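Local coordinates for protein putative hydroxymethylglutaryl-CoA synthase (Streptococcus mutans, PDB 3SQZ) that probably acts as a hydroxymethylglutaryl-CoA synthase of the thiolase fold, and binds coenzyme A, at residues A[324-338]-A[350-363]. Residues are numbered along the deposited sequence; the frame is centred on the assembly and turned at random.
Sequences LENSQNLVAGDKIAL and FTGTLVKGFKEQLQ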
loop_
_atom_site.group_PDB
_atom_site.type_symbol
_atom_site.label_atom_id
_atom_site.label_comp_id
_atom_site.label_asym_id
_atom_site.label_seq_id
_atom_site.Cartn_x
_atom_site.Cartn_y
_atom_site.Cartn_z
ATOM N N LEU A 324 13.683 0.793 2.983
ATOM C CA LEU A 324 14.821 0.225 2.277
ATOM C C LEU A 324 15.580 1.272 1.481
ATOM O O LEU A 324 16.804 1.187 1.349
ATOM C CB LEU A 324 14.375 -0.905 1.351
ATOM C CG LEU A 324 13.709 -2.092 2.047
ATOM C CD1 LEU A 324 13.539 -3.229 1.055
ATOM C CD2 LEU A 324 14.504 -2.544 3.270
ATOM N N GLU A 325 14.857 2.257 0.957
ATOM C CA GLU A 325 15.450 3.305 0.135
ATOM C C GLU A 325 16.034 4.467 0.944
ATOM O O GLU A 325 16.767 5.291 0.403
ATOM C CB GLU A 325 14.440 3.802 -0.911
ATOM C CG GLU A 325 14.224 2.757 -1.990
ATOM C CD GLU A 325 13.219 3.115 -3.076
ATOM O OE1 GLU A 325 12.461 4.105 -2.943
ATOM O OE2 GLU A 325 13.195 2.377 -4.087
ATOM N N ASN A 326 15.734 4.526 2.236
ATOM C CA ASN A 326 16.150 5.667 3.048
ATOM C C ASN A 326 16.934 5.361 4.314
ATOM O O ASN A 326 17.585 6.247 4.858
ATOM C CB ASN A 326 14.960 6.578 3.341
ATOM C CG ASN A 326 14.419 7.204 2.081
ATOM O OD1 ASN A 326 14.958 8.193 1.589
ATOM N ND2 ASN A 326 13.378 6.604 1.522
ATOM N N SER A 327 16.909 4.121 4.783
ATOM C CA SER A 327 17.755 3.773 5.919
ATOM C C SER A 327 19.212 3.827 5.516
ATOM O O SER A 327 19.582 3.378 4.426
ATOM C CB SER A 327 17.448 2.376 6.442
ATOM O OG SER A 327 18.413 2.004 7.417
ATOM N N GLN A 328 20.044 4.346 6.410
ATOM C CA GLN A 328 21.477 4.394 6.160
ATOM C C GLN A 328 22.226 3.280 6.883
ATOM O O GLN A 328 23.458 3.227 6.835
ATOM C CB GLN A 328 22.034 5.776 6.510
ATOM C CG GLN A 328 21.428 6.876 5.644
ATOM C CD GLN A 328 22.047 8.239 5.887
ATOM O OE1 GLN A 328 22.085 9.083 4.991
ATOM N NE2 GLN A 328 22.534 8.459 7.101
ATOM N N ASN A 329 21.494 2.377 7.537
ATOM C CA ASN A 329 22.140 1.342 8.341
ATOM C C ASN A 329 21.764 -0.107 8.022
ATOM O O ASN A 329 22.421 -1.022 8.505
ATOM C CB ASN A 329 21.933 1.607 9.833
ATOM C CG ASN A 329 20.477 1.616 10.213
ATOM O OD1 ASN A 329 19.908 2.669 10.521
ATOM N ND2 ASN A 329 19.855 0.448 10.173
ATOM N N LEU A 330 20.723 -0.340 7.224
ATOM C CA LEU A 330 20.321 -1.718 6.954
ATOM C C LEU A 330 21.358 -2.439 6.114
ATOM O O LEU A 330 21.917 -1.870 5.170
ATOM C CB LEU A 330 18.965 -1.768 6.255
ATOM C CG LEU A 330 17.765 -1.434 7.137
ATOM C CD1 LEU A 330 16.522 -1.317 6.288
ATOM C CD2 LEU A 330 17.555 -2.478 8.226
ATOM N N VAL A 331 21.607 -3.698 6.462
ATOM C CA VAL A 331 22.534 -4.535 5.722
ATOM C C VAL A 331 21.958 -5.930 5.484
ATOM O O VAL A 331 21.017 -6.376 6.165
ATOM C CB VAL A 331 23.894 -4.665 6.458
ATOM C CG1 VAL A 331 24.533 -3.293 6.637
ATOM C CG2 VAL A 331 23.715 -5.359 7.799
ATOM N N ALA A 332 22.541 -6.618 4.512
ATOM C CA ALA A 332 22.228 -8.012 4.253
ATOM C C ALA A 332 22.208 -8.793 5.549
ATOM O O ALA A 332 23.104 -8.647 6.384
ATOM C CB ALA A 332 23.249 -8.601 3.313
ATOM N N GLY A 333 21.187 -9.626 5.714
ATOM C CA GLY A 333 21.077 -10.464 6.887
ATOM C C GLY A 333 20.280 -9.836 8.007
ATOM O O GLY A 333 19.881 -10.535 8.927
ATOM N N ASP A 334 20.054 -8.525 7.950
ATOM C CA ASP A 334 19.163 -7.885 8.914
ATOM C C ASP A 334 17.745 -8.411 8.732
ATOM O O ASP A 334 17.284 -8.621 7.601
ATOM C CB ASP A 334 19.140 -6.369 8.721
ATOM C CG ASP A 334 20.320 -5.656 9.359
ATOM O OD1 ASP A 334 21.009 -6.240 10.221
ATOM O OD2 ASP A 334 20.527 -4.469 9.007
ATOM N N LYS A 335 17.051 -8.589 9.851
ATOM C CA LYS A 335 15.663 -9.023 9.831
ATOM C C LYS A 335 14.732 -7.859 10.090
ATOM O O LYS A 335 15.035 -6.951 10.865
ATOM C CB LYS A 335 15.420 -10.104 10.882
ATOM C CG LYS A 335 16.192 -11.376 10.625
ATOM C CD LYS A 335 15.810 -12.461 11.621
ATOM C CE LYS A 335 16.833 -12.572 12.740
ATOM N NZ LYS A 335 18.138 -13.078 12.226
ATOM N N ILE A 336 13.587 -7.897 9.423
ATOM C CA ILE A 336 12.581 -6.858 9.540
ATOM C C ILE A 336 11.288 -7.512 9.988
ATOM O O ILE A 336 10.910 -8.568 9.473
ATOM C CB ILE A 336 12.355 -6.157 8.181
ATOM C CG1 ILE A 336 13.658 -5.497 7.722
ATOM C CG2 ILE A 336 11.234 -5.122 8.272
ATOM C CD1 ILE A 336 13.590 -4.910 6.337
ATOM N N ALA A 337 10.627 -6.906 10.969
ATOM C CA ALA A 337 9.303 -7.350 11.395
ATOM C C ALA A 337 8.273 -6.395 10.827
ATOM O O ALA A 337 8.489 -5.178 10.806
ATOM C CB ALA A 337 9.211 -7.386 12.907
ATOM N N LEU A 338 7.155 -6.951 10.374
ATOM C CA LEU A 338 6.096 -6.172 9.751
ATOM C C LEU A 338 4.759 -6.434 10.447
ATOM O O LEU A 338 4.393 -7.592 10.702
ATOM C CB LEU A 338 5.991 -6.509 8.261
ATOM C CG LEU A 338 7.242 -6.194 7.430
ATOM C CD1 LEU A 338 8.136 -7.421 7.270
ATOM C CD2 LEU A 338 6.855 -5.634 6.077
ATOM N N PHE A 350 4.509 -10.691 10.434
ATOM C CA PHE A 350 5.363 -11.563 9.657
ATOM C C PHE A 350 6.725 -10.903 9.536
ATOM O O PHE A 350 6.896 -9.741 9.917
ATOM C CB PHE A 350 4.752 -11.891 8.286
ATOM C CG PHE A 350 4.563 -10.700 7.384
ATOM C CD1 PHE A 350 5.450 -10.446 6.345
ATOM C CD2 PHE A 350 3.472 -9.859 7.543
ATOM C CE1 PHE A 350 5.257 -9.363 5.502
ATOM C CE2 PHE A 350 3.282 -8.772 6.705
ATOM C CZ PHE A 350 4.173 -8.528 5.681
ATOM N N THR A 351 7.703 -11.644 9.033
ATOM C CA THR A 351 9.079 -11.171 9.033
ATOM C C THR A 351 9.791 -11.546 7.754
ATOM O O THR A 351 9.354 -12.424 7.002
ATOM C CB THR A 351 9.888 -11.767 10.189
ATOM O OG1 THR A 351 10.044 -13.174 9.969
ATOM C CG2 THR A 351 9.212 -11.518 11.530
ATOM N N GLY A 352 10.928 -10.899 7.531
ATOM C CA GLY A 352 11.769 -11.215 6.396
ATOM C C GLY A 352 13.212 -10.843 6.667
ATOM O O GLY A 352 13.512 -10.106 7.611
ATOM N N THR A 353 14.106 -11.350 5.828
ATOM C CA THR A 353 15.536 -11.084 5.960
ATOM C C THR A 353 16.057 -10.453 4.678
ATOM O O THR A 353 15.770 -10.928 3.575
ATOM C CB THR A 353 16.323 -12.382 6.237
ATOM O OG1 THR A 353 15.931 -12.898 7.510
ATOM C CG2 THR A 353 17.824 -12.116 6.258
ATOM N N LEU A 354 16.816 -9.371 4.823
ATOM C CA LEU A 354 17.379 -8.685 3.662
ATOM C C LEU A 354 18.461 -9.495 2.969
ATOM O O LEU A 354 19.298 -10.128 3.616
ATOM C CB LEU A 354 17.938 -7.328 4.061
ATOM C CG LEU A 354 16.878 -6.269 4.341
ATOM C CD1 LEU A 354 17.510 -5.036 4.969
ATOM C CD2 LEU A 354 16.134 -5.898 3.060
ATOM N N VAL A 355 18.456 -9.426 1.644
ATOM C CA VAL A 355 19.386 -10.152 0.799
ATOM C C VAL A 355 20.501 -9.230 0.317
ATOM O O VAL A 355 20.259 -8.083 -0.057
ATOM C CB VAL A 355 18.626 -10.725 -0.417
ATOM C CG1 VAL A 355 19.560 -11.445 -1.369
ATOM C CG2 VAL A 355 17.522 -11.657 0.063
ATOM N N LYS A 356 21.726 -9.734 0.350
ATOM C CA LYS A 356 22.870 -9.036 -0.208
ATOM C C LYS A 356 22.562 -8.561 -1.628
ATOM O O LYS A 356 22.127 -9.340 -2.485
ATOM C CB LYS A 356 24.058 -9.992 -0.217
ATOM C CG LYS A 356 25.289 -9.491 -0.920
ATOM C CD LYS A 356 26.398 -10.518 -0.796
ATOM C CE LYS A 356 27.644 -10.069 -1.525
ATOM N NZ LYS A 356 28.763 -10.992 -1.207
ATOM N N GLY A 357 22.789 -7.276 -1.877
ATOM C CA GLY A 357 22.507 -6.689 -3.171
ATOM C C GLY A 357 21.134 -6.053 -3.308
ATOM O O GLY A 357 20.802 -5.545 -4.373
ATOM N N PHE A 358 20.333 -6.053 -2.244
ATOM C CA PHE A 358 18.977 -5.514 -2.333
ATOM C C PHE A 358 18.921 -4.093 -2.882
ATOM O O PHE A 358 17.964 -3.729 -3.568
ATOM C CB PHE A 358 18.235 -5.622 -0.986
ATOM C CG PHE A 358 18.704 -4.650 0.084
ATOM C CD1 PHE A 358 18.057 -3.434 0.255
ATOM C CD2 PHE A 358 19.763 -4.967 0.935
ATOM C CE1 PHE A 358 18.453 -2.542 1.245
ATOM C CE2 PHE A 358 20.166 -4.079 1.924
ATOM C CZ PHE A 358 19.515 -2.864 2.074
ATOM N N LYS A 359 19.934 -3.286 -2.584
ATOM C CA LYS A 359 19.924 -1.897 -3.021
ATOM C C LYS A 359 19.905 -1.779 -4.541
ATOM O O LYS A 359 19.413 -0.788 -5.078
ATOM C CB LYS A 359 21.112 -1.128 -2.430
ATOM C CG LYS A 359 21.010 -0.889 -0.933
ATOM C CD LYS A 359 22.326 -0.403 -0.357
ATOM C CE LYS A 359 22.157 0.035 1.072
ATOM N NZ LYS A 359 23.468 0.224 1.751
ATOM N N GLU A 360 20.429 -2.794 -5.228
ATOM C CA GLU A 360 20.455 -2.815 -6.693
ATOM C C GLU A 360 19.060 -2.847 -7.303
ATOM O O GLU A 360 18.894 -2.549 -8.484
ATOM C CB GLU A 360 21.245 -4.030 -7.201
ATOM C CG GLU A 360 22.691 -4.091 -6.737
ATOM C CD GLU A 360 23.371 -5.416 -7.073
ATOM O OE1 GLU A 360 22.686 -6.355 -7.533
ATOM O OE2 GLU A 360 24.599 -5.517 -6.872
ATOM N N GLN A 361 18.069 -3.247 -6.512
ATOM C CA GLN A 361 16.702 -3.355 -7.012
ATOM C C GLN A 361 15.875 -2.120 -6.693
ATOM O O GLN A 361 14.711 -2.048 -7.070
ATOM C CB GLN A 361 16.013 -4.598 -6.438
ATOM C CG GLN A 361 16.701 -5.914 -6.752
ATOM C CD GLN A 361 17.096 -6.047 -8.212
ATOM O OE1 GLN A 361 18.220 -6.445 -8.518
ATOM N NE2 GLN A 361 16.184 -5.710 -9.119
ATOM N N LEU A 362 16.474 -1.148 -6.008
ATOM C CA LEU A 362 15.734 0.012 -5.510
ATOM C C LEU A 362 15.932 1.226 -6.405
ATOM O O LEU A 362 16.704 1.192 -7.365
ATOM C CB LEU A 362 16.178 0.347 -4.081
ATOM C CG LEU A 362 16.119 -0.775 -3.044
ATOM C CD1 LEU A 362 16.653 -0.303 -1.694
ATOM C CD2 LEU A 362 14.700 -1.310 -2.924
ATOM N N GLN A 363 15.222 2.301 -6.086
ATOM C CA GLN A 363 15.404 3.584 -6.761
ATOM C C GLN A 363 15.884 4.618 -5.765
ATOM O O GLN A 363 15.551 4.542 -4.581
ATOM C CB GLN A 363 14.105 4.041 -7.429
ATOM C CG GLN A 363 13.649 3.123 -8.556
ATOM C CD GLN A 363 12.353 3.569 -9.206
ATOM O OE1 GLN A 363 11.823 4.628 -8.893
ATOM N NE2 GLN A 363 11.832 2.748 -10.112
HETATM O O HOH W 1 23.665 -2.279 2.963
#
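Ile336 and Gly352 form a hydrogen-bonded antiparallel pair, as do Leu338 and Phe350, with backbone bonds running both ways. They belong to the hairpin of strands 335-342 and 346-354, which lies between strands 203-213 and 263-266 in the mixed sheet. Leu354 N extends the pairing to Asp334 O (2.9 Å). Gly333, in a type II turn, gives its N-H to Leu354 O.

Apolar contacts line the face carrying Ile336, Leu338 and Phe350. Leu338 CB sits over the Phe350 ring, 3.9 Å from its centroid, a CH-pi contact. With CG between its backbone N and carbonyl carbon (chi1 63°), Phe350 brings its ring against that side chain. Ile336 CD1 lies against Leu354 CG (4.1 Å). Leu354 branches two ways: CD1 meets Leu330 CB at 3.8 Å, and CD2 meets Leu324 CD2 at 3.7 Å. The same CD2 lies over the centre of the Phe358 ring, whose edge faces Leu324 O and Leu330 O. Leu362 CD1 meets Leu324 CB at 3.9 Å.

Polar contacts join the loops. A water links Leu330 O to Lys359 NZ. Near the segment ends, Gln363 N donates to Glu325 OE2 (2.8 Å, 171°) from above the carboxylate plane. Outside the segments, Glu325 OE1 has a salt bridge from Arg366 and a hydrogen bond with Tyr304.

Leu324, Leu330, Leu354, Phe358 and Leu362 thus pack helix 315-326 against the hairpin, while the Glu325 carboxylate, bonded at both oxygens, holds the Gln363 backbone against the helix end.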